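Local coordinates for protein endonuclease NucS (PDB 5GKE) that acts as a mismatch restriction endonuclease on double-stranded DNA and probably also cleaves the single-stranded ends of branched DNA, at residues E87-P92 against T104-L109; M30-A35 against M114-R119. The protein carries 1 engineered substitution. All blocks are in the same frame, centred on the assembly; numbering follows the deposited sequence.

Contact 1 (E87-P92 against T104-L109); sequences ELRENP and TLEVEL
A salt-bridge network of E87, R89 and E106 ties the turn between strands 86-88 and 92-98 to strand 103-109 in the PH-like domain. R89 reaches E106 end-on: NH1 lies 3.0 Å and NH2 3.1 Å from E106 OE2, which sits in the guanidinium plane. Both nitrogens approach that single oxygen from one face of the carboxylate, the two planes being 61° apart. With its chain extended from CG to NE, R89 also turns toward E87, NE making a weak bond to E87 OE1 and NH2 a salt bridge to the same oxygen whose very short modelled length is doubtful. A leucine at R89 would lack these donors and would probably leave E87 OE1 and E106 OE2, 5.3 Å apart, as like charges without their shared counter-ion. Within the same turn, N91 ND2 donates to the anti lone pair of E108 OE2 (3.1 Å, 161° at the hydrogen). E108 gets there with CG anti to the backbone N (chi1 -172°) and its chain stretched out. The pairing of strand 92-98 with strand 103-109 starts at P92, whose O accepts from L109 N at 2.8 Å; L17 of helix 14-27 packs on both residues. The guanidinium between E87 and E106 probably offsets their mutual repulsion.

Contact 2 (M30-A35 against M114-R119); sequences MLTIFA and MVSVFR
Strands 30-35 and 114-118 run antiparallel at 173°, their axes 4.7 Å apart, with M30-F118, T32-S116 and F34-M114 as hydrogen-bonded pairs and L31-V117 and I33-V115 as non-hydrogen-bonded ones. Each hydrogen-bonded pair has both of its backbone bonds, from the 2.8 Å of M30 N to F118 O up to the 3.2 Å of M114 N to F34 O. T32 O is gripped twice: besides the amide of S116 it accepts from S116 OG at 3.2 Å, the hydroxyl being placed between its own backbone N and carbonyl carbon (chi1 68°). On the same face of the sheet, M114 lies alongside F34 and bends at its end, setting CE over the ring in a CH-pi contact, 3.9 Å from the centroid and 20° off the normal, while SD makes an oblique Met-aromatic contact. This face of the PH-like domain meets the second subunit, where F34 and F118 stack on F118 and F34 of that chain. M30 runs beside F118, CE being 4.1 Å from CD2. On the other face, V115 CG2 touches both L31 CD1, at 4.0 Å, and I33 CG1, at 4.1 Å; here L20 of helix 14-27 packs on V115 and V117.

In the fold
From the N terminus the chain passes strand 6-10 and helix 14-27, then enters strand 30-42, whose first half waits for the return of strand 111-118. Contact 2 joins them, closing a loop of 78 residues that contains no helix. Contact 1 is nested inside it: 87-92 meets 104-109 across an 11-residue loop. Both share one antiparallel sheet, since strand 103-109 pairs with the later half of strand 30-42 before the chain runs on into strand 111-118. Their centres are about 16 Å apart, and they touch where L109 CD2 packs on A35 CB at 3.9 Å. The magnesium site of E179 and Q192 belongs to the C-terminal domain, beyond both loops.

Contact 1 (E87-P92 against T104-L109)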
ATOM      1  N   GLU A  87      -3.700  17.683  22.789  1.00 36.27           N
ATOM      2  CA  GLU A  87      -4.266  18.967  23.156  1.00 34.67           C
ATOM      3  C   GLU A  87      -5.471  18.745  24.022  1.00 40.13           C
ATOM      4  O   GLU A  87      -6.290  17.862  23.752  1.00 45.89           O
ATOM      5  CB  GLU A  87      -4.649  19.792  21.923  1.00 34.55           C
ATOM      6  CG  GLU A  87      -3.437  20.318  21.180  1.00 59.21           C
ATOM      7  CD  GLU A  87      -3.790  21.182  19.992  1.00 59.11           C
ATOM      8  OE1 GLU A  87      -4.979  21.222  19.603  1.00 58.89           O
ATOM      9  OE2 GLU A  87      -2.868  21.829  19.449  1.00 69.49           O
ATOM     10  N   LEU A  88      -5.576  19.550  25.070  1.00 47.66           N
ATOM     11  CA  LEU A  88      -6.716  19.456  25.961  1.00 48.13           C
ATOM     12  C   LEU A  88      -7.746  20.470  25.516  1.00 41.33           C
ATOM     13  O   LEU A  88      -7.545  21.681  25.604  1.00 50.29           O
ATOM     14  CB  LEU A  88      -6.297  19.670  27.415  1.00 42.11           C
ATOM     15  CG  LEU A  88      -5.659  18.482  28.158  1.00 49.03           C
ATOM     16  CD1 LEU A  88      -5.285  17.323  27.246  1.00 58.19           C
ATOM     17  CD2 LEU A  88      -4.450  18.913  28.990  1.00 51.05           C
ATOM     18  N   ARG A  89      -8.844  19.929  25.016  1.00 33.22           N
ATOM     19  CA  ARG A  89     -10.001  20.661  24.525  1.00 37.43           C
ATOM     20  C   ARG A  89     -11.157  20.108  25.334  1.00 44.94           C
ATOM     21  O   ARG A  89     -10.937  19.541  26.403  1.00 58.98           O
ATOM     22  CB  ARG A  89     -10.216  20.474  23.023  1.00 29.29           C
ATOM     23  CG  ARG A  89      -9.021  20.897  22.181  1.00 46.46           C
ATOM     24  CD  ARG A  89      -9.305  20.839  20.682  1.00 48.59           C
ATOM     25  NE  ARG A  89      -8.071  21.006  19.914  1.00 57.26           N
ATOM     26  CZ  ARG A  89      -7.918  20.660  18.635  1.00 53.67           C
ATOM     27  NH1 ARG A  89      -8.933  20.127  17.961  1.00 39.02           N
ATOM     28  NH2 ARG A  89      -6.744  20.843  18.031  1.00 31.67           N
ATOM     29  N   GLU A  90     -12.379  20.342  24.880  1.00 41.71           N
ATOM     30  CA  GLU A  90     -13.554  19.717  25.489  1.00 60.87           C
ATOM     31  C   GLU A  90     -13.290  18.224  25.753  1.00 55.06           C
ATOM     32  O   GLU A  90     -13.665  17.693  26.798  1.00 73.55           O
ATOM     33  CB  GLU A  90     -14.784  19.903  24.590  1.00 48.05           C
ATOM     34  CG  GLU A  90     -14.524  19.731  23.074  1.00 91.23           C
ATOM     35  CD  GLU A  90     -13.791  20.913  22.419  1.00104.41           C
ATOM     36  OE1 GLU A  90     -13.423  21.879  23.128  1.00 93.55           O
ATOM     37  OE2 GLU A  90     -13.573  20.864  21.187  1.00106.38           O
ATOM     38  N   ASN A  91     -12.624  17.567  24.806  1.00 61.46           N
ATOM     39  CA  ASN A  91     -12.039  16.246  25.016  1.00 42.06           C
ATOM     40  C   ASN A  91     -10.560  16.288  24.673  1.00 44.33           C
ATOM     41  O   ASN A  91     -10.114  17.190  23.969  1.00 42.36           O
ATOM     42  CB  ASN A  91     -12.743  15.201  24.164  1.00 38.07           C
ATOM     43  CG  ASN A  91     -14.071  14.779  24.741  1.00 55.98           C
ATOM     44  OD1 ASN A  91     -14.159  14.371  25.911  1.00 59.19           O
ATOM     45  ND2 ASN A  91     -15.119  14.860  23.920  1.00 37.78           N
ATOM     46  N   PRO A  92      -9.780  15.324  25.168  1.00 36.47           N
ATOM     47  CA  PRO A  92      -8.385  15.312  24.716  1.00 37.06           C
ATOM     48  C   PRO A  92      -8.331  15.054  23.212  1.00 28.89           C
ATOM     49  O   PRO A  92      -9.175  14.332  22.693  1.00 32.94           O
ATOM     50  CB  PRO A  92      -7.762  14.150  25.498  1.00 25.78           C
ATOM     51  CG  PRO A  92      -8.744  13.823  26.584  1.00 36.51           C
ATOM     52  CD  PRO A  92     -10.090  14.190  26.043  1.00 30.63           C
ATOM     53  N   THR A 104      -2.960  17.475   8.499  1.00 27.49           N
ATOM     54  CA  THR A 104      -3.292  17.322   9.907  1.00 37.19           C
ATOM     55  C   THR A 104      -4.263  16.166  10.111  1.00 40.39           C
ATOM     56  O   THR A 104      -5.193  15.973   9.326  1.00 32.17           O
ATOM     57  CB  THR A 104      -3.897  18.603  10.515  1.00 39.70           C
ATOM     58  OG1 THR A 104      -4.941  19.097   9.672  1.00 56.66           O
ATOM     59  CG2 THR A 104      -2.846  19.661  10.665  1.00 49.23           C
ATOM     60  N   LEU A 105      -4.019  15.395  11.167  1.00 40.23           N
ATOM     61  CA  LEU A 105      -4.876  14.284  11.545  1.00 34.93           C
ATOM     62  C   LEU A 105      -5.417  14.502  12.957  1.00 35.26           C
ATOM     63  O   LEU A 105      -4.685  14.427  13.900  1.00 32.13           O
ATOM     64  CB  LEU A 105      -4.082  12.970  11.466  1.00 31.97           C
ATOM     65  CG  LEU A 105      -4.843  11.682  11.759  1.00 31.12           C
ATOM     66  CD1 LEU A 105      -6.077  11.624  10.879  1.00 36.25           C
ATOM     67  CD2 LEU A 105      -3.965  10.468  11.522  1.00 32.12           C
ATOM     68  N   GLU A 106      -6.697  14.753  13.142  1.00 38.51           N
ATOM     69  CA  GLU A 106      -7.146  14.996  14.511  1.00 30.87           C
ATOM     70  C   GLU A 106      -7.911  13.817  15.081  1.00 38.66           C
ATOM     71  O   GLU A 106      -8.904  13.365  14.490  1.00 34.35           O
ATOM     72  CB  GLU A 106      -8.012  16.252  14.580  1.00 34.05           C
ATOM     73  CG  GLU A 106      -7.222  17.534  14.568  1.00 34.81           C
ATOM     74  CD  GLU A 106      -8.091  18.751  14.774  1.00 40.43           C
ATOM     75  OE1 GLU A 106      -9.295  18.684  14.443  1.00 78.09           O
ATOM     76  OE2 GLU A 106      -7.572  19.774  15.268  1.00 56.22           O
ATOM     77  N   VAL A 107      -7.461  13.314  16.229  1.00 34.47           N
ATOM     78  CA  VAL A 107      -8.216  12.248  16.883  1.00 33.00           C
ATOM     79  C   VAL A 107      -8.792  12.725  18.204  1.00 34.60           C
ATOM     80  O   VAL A 107      -8.069  12.886  19.193  1.00 35.41           O
ATOM     81  CB  VAL A 107      -7.367  10.996  17.135  1.00 37.50           C
ATOM     82  CG1 VAL A 107      -8.221   9.908  17.762  1.00 28.14           C
ATOM     83  CG2 VAL A 107      -6.760  10.504  15.850  1.00 31.86           C
ATOM     84  N   GLU A 108     -10.108  12.921  18.210  1.00 33.54           N
ATOM     85  CA  GLU A 108     -10.823  13.342  19.398  1.00 32.00           C
ATOM     86  C   GLU A 108     -11.086  12.141  20.291  1.00 36.36           C
ATOM     87  O   GLU A 108     -11.819  11.231  19.911  1.00 41.82           O
ATOM     88  CB  GLU A 108     -12.142  14.007  19.015  1.00 27.80           C
ATOM     89  CG  GLU A 108     -12.862  14.646  20.198  1.00 50.14           C
ATOM     90  CD  GLU A 108     -14.280  15.103  19.870  1.00 66.83           C
ATOM     91  OE1 GLU A 108     -14.613  15.240  18.668  1.00 70.78           O
ATOM     92  OE2 GLU A 108     -15.061  15.320  20.824  1.00 68.78           O
ATOM     93  N   LEU A 109     -10.535  12.142  21.497  1.00 38.85           N
ATOM     94  CA  LEU A 109     -10.717  10.992  22.369  1.00 36.19           C
ATOM     95  C   LEU A 109     -11.930  11.231  23.250  1.00 42.25           C
ATOM     96  O   LEU A 109     -11.878  12.030  24.178  1.00 41.02           O
ATOM     97  CB  LEU A 109      -9.470  10.776  23.212  1.00 35.75           C
ATOM     98  CG  LEU A 109      -8.194  10.605  22.396  1.00 31.65           C
ATOM     99  CD1 LEU A 109      -6.967  10.645  23.293  1.00 24.02           C
ATOM    100  CD2 LEU A 109      -8.249   9.293  21.646  1.00 33.41           C
TER

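Contact 2 (M30-A35 against M114-R119)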
ATOM      1  N   MET A  30       6.480   3.164  22.208  1.00 32.42           N
ATOM      2  CA  MET A  30       5.272   3.039  21.419  1.00 34.05           C
ATOM      3  C   MET A  30       4.044   3.342  22.252  1.00 28.03           C
ATOM      4  O   MET A  30       3.886   2.850  23.371  1.00 35.93           O
ATOM      5  CB  MET A  30       5.176   1.657  20.793  1.00 31.10           C
ATOM      6  CG  MET A  30       6.046   1.555  19.569  1.00 40.55           C
ATOM      7  SD  MET A  30       5.499   0.272  18.452  1.00 65.04           S
ATOM      8  CE  MET A  30       6.537  -1.051  19.019  1.00 30.60           C
ATOM      9  N   LEU A  31       3.180   4.171  21.690  1.00 21.34           N
ATOM     10  CA  LEU A  31       1.946   4.516  22.342  1.00 19.73           C
ATOM     11  C   LEU A  31       0.846   3.693  21.722  1.00 28.29           C
ATOM     12  O   LEU A  31       0.739   3.611  20.495  1.00 32.53           O
ATOM     13  CB  LEU A  31       1.653   6.008  22.212  1.00 33.01           C
ATOM     14  CG  LEU A  31       0.487   6.514  23.051  1.00 35.19           C
ATOM     15  CD1 LEU A  31       0.840   6.380  24.506  1.00 26.19           C
ATOM     16  CD2 LEU A  31       0.194   7.959  22.687  1.00 32.67           C
ATOM     17  N   THR A  32       0.043   3.059  22.573  1.00 24.79           N
ATOM     18  CA  THR A  32      -1.142   2.368  22.109  1.00 28.30           C
ATOM     19  C   THR A  32      -2.330   2.813  22.937  1.00 31.05           C
ATOM     20  O   THR A  32      -2.260   2.847  24.157  1.00 34.66           O
ATOM     21  CB  THR A  32      -0.989   0.835  22.182  1.00 31.56           C
ATOM     22  OG1 THR A  32       0.119   0.432  21.378  1.00 28.87           O
ATOM     23  CG2 THR A  32      -2.231   0.147  21.658  1.00 30.89           C
ATOM     24  N   ILE A  33      -3.416   3.148  22.254  1.00 21.32           N
ATOM     25  CA  ILE A  33      -4.636   3.605  22.895  1.00 27.50           C
ATOM     26  C   ILE A  33      -5.857   2.860  22.355  1.00 26.43           C
ATOM     27  O   ILE A  33      -6.030   2.733  21.143  1.00 37.67           O
ATOM     28  CB  ILE A  33      -4.816   5.124  22.680  1.00 36.19           C
ATOM     29  CG1 ILE A  33      -3.736   5.893  23.450  1.00 33.18           C
ATOM     30  CG2 ILE A  33      -6.219   5.577  23.058  1.00 15.59           C
ATOM     31  CD1 ILE A  33      -3.729   7.374  23.149  1.00 33.79           C
ATOM     32  N   PHE A  34      -6.683   2.336  23.254  1.00 33.84           N
ATOM     33  CA  PHE A  34      -8.003   1.845  22.878  1.00 25.63           C
ATOM     34  C   PHE A  34      -8.990   2.924  23.292  1.00 27.56           C
ATOM     35  O   PHE A  34      -8.996   3.337  24.445  1.00 35.72           O
ATOM     36  CB  PHE A  34      -8.357   0.517  23.561  1.00 26.69           C
ATOM     37  CG  PHE A  34      -7.335  -0.586  23.382  1.00 29.55           C
ATOM     38  CD1 PHE A  34      -7.266  -1.624  24.299  1.00 33.07           C
ATOM     39  CD2 PHE A  34      -6.482  -0.617  22.297  1.00 36.49           C
ATOM     40  CE1 PHE A  34      -6.346  -2.652  24.147  1.00 36.43           C
ATOM     41  CE2 PHE A  34      -5.565  -1.647  22.132  1.00 32.38           C
ATOM     42  CZ  PHE A  34      -5.494  -2.662  23.063  1.00 41.13           C
ATOM     43  N   ALA A  35      -9.815   3.398  22.370  1.00 25.66           N
ATOM     44  CA  ALA A  35     -10.673   4.522  22.696  1.00 29.91           C
ATOM     45  C   ALA A  35     -11.905   4.593  21.823  1.00 41.06           C
ATOM     46  O   ALA A  35     -11.904   4.097  20.705  1.00 38.73           O
ATOM     47  CB  ALA A  35      -9.890   5.826  22.575  1.00 27.66           C
ATOM     48  N   MET A 114      -8.150   2.365  27.328  1.00 32.88           N
ATOM     49  CA  MET A 114      -6.819   1.986  27.764  1.00 34.53           C
ATOM     50  C   MET A 114      -5.781   2.888  27.113  1.00 33.40           C
ATOM     51  O   MET A 114      -5.962   3.335  25.980  1.00 38.97           O
ATOM     52  CB  MET A 114      -6.541   0.516  27.433  1.00 29.14           C
ATOM     53  CG  MET A 114      -5.277  -0.026  28.074  1.00 28.85           C
ATOM     54  SD  MET A 114      -4.694  -1.541  27.289  1.00 57.93           S
ATOM     55  CE  MET A 114      -3.754  -0.816  25.932  1.00 45.72           C
ATOM     56  N   VAL A 115      -4.705   3.156  27.840  1.00 30.29           N
ATOM     57  CA  VAL A 115      -3.524   3.789  27.276  1.00 24.85           C
ATOM     58  C   VAL A 115      -2.317   2.985  27.730  1.00 25.06           C
ATOM     59  O   VAL A 115      -2.276   2.491  28.849  1.00 40.29           O
ATOM     60  CB  VAL A 115      -3.395   5.274  27.700  1.00 28.77           C
ATOM     61  CG1 VAL A 115      -3.497   5.421  29.205  1.00 33.15           C
ATOM     62  CG2 VAL A 115      -2.088   5.853  27.210  1.00 26.27           C
ATOM     63  N   SER A 116      -1.335   2.834  26.859  1.00 31.50           N
ATOM     64  CA  SER A 116      -0.184   2.016  27.190  1.00 33.73           C
ATOM     65  C   SER A 116       1.078   2.552  26.561  1.00 36.93           C
ATOM     66  O   SER A 116       1.065   3.123  25.459  1.00 32.13           O
ATOM     67  CB  SER A 116      -0.400   0.566  26.744  1.00 33.96           C
ATOM     68  OG  SER A 116      -0.427   0.484  25.323  1.00 51.95           O
ATOM     69  N   VAL A 117       2.174   2.355  27.273  1.00 29.03           N
ATOM     70  CA  VAL A 117       3.471   2.759  26.788  1.00 26.57           C
ATOM     71  C   VAL A 117       4.322   1.521  26.685  1.00 35.49           C
ATOM     72  O   VAL A 117       4.488   0.786  27.658  1.00 41.57           O
ATOM     73  CB  VAL A 117       4.125   3.800  27.711  1.00 32.39           C
ATOM     74  CG1 VAL A 117       5.565   4.039  27.316  1.00 24.20           C
ATOM     75  CG2 VAL A 117       3.340   5.086  27.674  1.00 25.38           C
ATOM     76  N   PHE A 118       4.847   1.277  25.493  1.00 34.41           N
ATOM     77  CA  PHE A 118       5.609   0.075  25.247  1.00 29.08           C
ATOM     78  C   PHE A 118       7.006   0.487  24.825  1.00 33.09           C
ATOM     79  O   PHE A 118       7.208   0.977  23.719  1.00 26.69           O
ATOM     80  CB  PHE A 118       4.906  -0.776  24.178  1.00 32.07           C
ATOM     81  CG  PHE A 118       5.623  -2.060  23.815  1.00 32.16           C
ATOM     82  CD1 PHE A 118       6.525  -2.650  24.673  1.00 31.52           C
ATOM     83  CD2 PHE A 118       5.375  -2.674  22.595  1.00 33.33           C
ATOM     84  CE1 PHE A 118       7.165  -3.826  24.316  1.00 32.52           C
ATOM     85  CE2 PHE A 118       6.011  -3.842  22.245  1.00 34.10           C
ATOM     86  CZ  PHE A 118       6.902  -4.419  23.102  1.00 28.04           C
ATOM     87  N   ARG A 119       7.988   0.249  25.686  1.00 29.09           N
ATOM     88  CA  ARG A 119       9.319   0.691  25.344  1.00 27.53           C
ATOM     89  C   ARG A 119       9.945  -0.480  24.644  1.00 34.21           C
ATOM     90  O   ARG A 119      10.588  -1.318  25.262  1.00 48.35           O
ATOM     91  CB  ARG A 119      10.097   1.100  26.612  1.00 23.28           C
ATOM     92  CG  ARG A 119       9.191   1.794  27.637  1.00 31.11           C
ATOM     93  CD  ARG A 119       9.824   2.178  28.984  1.00 32.95           C
ATOM     94  NE  ARG A 119       9.103   3.327  29.550  1.00 46.29           N
ATOM     95  CZ  ARG A 119       7.909   3.273  30.147  1.00 59.22           C
ATOM     96  NH1 ARG A 119       7.288   2.109  30.314  1.00 39.85           N
ATOM     97  NH2 ARG A 119       7.334   4.389  30.599  1.00 50.52           N
TER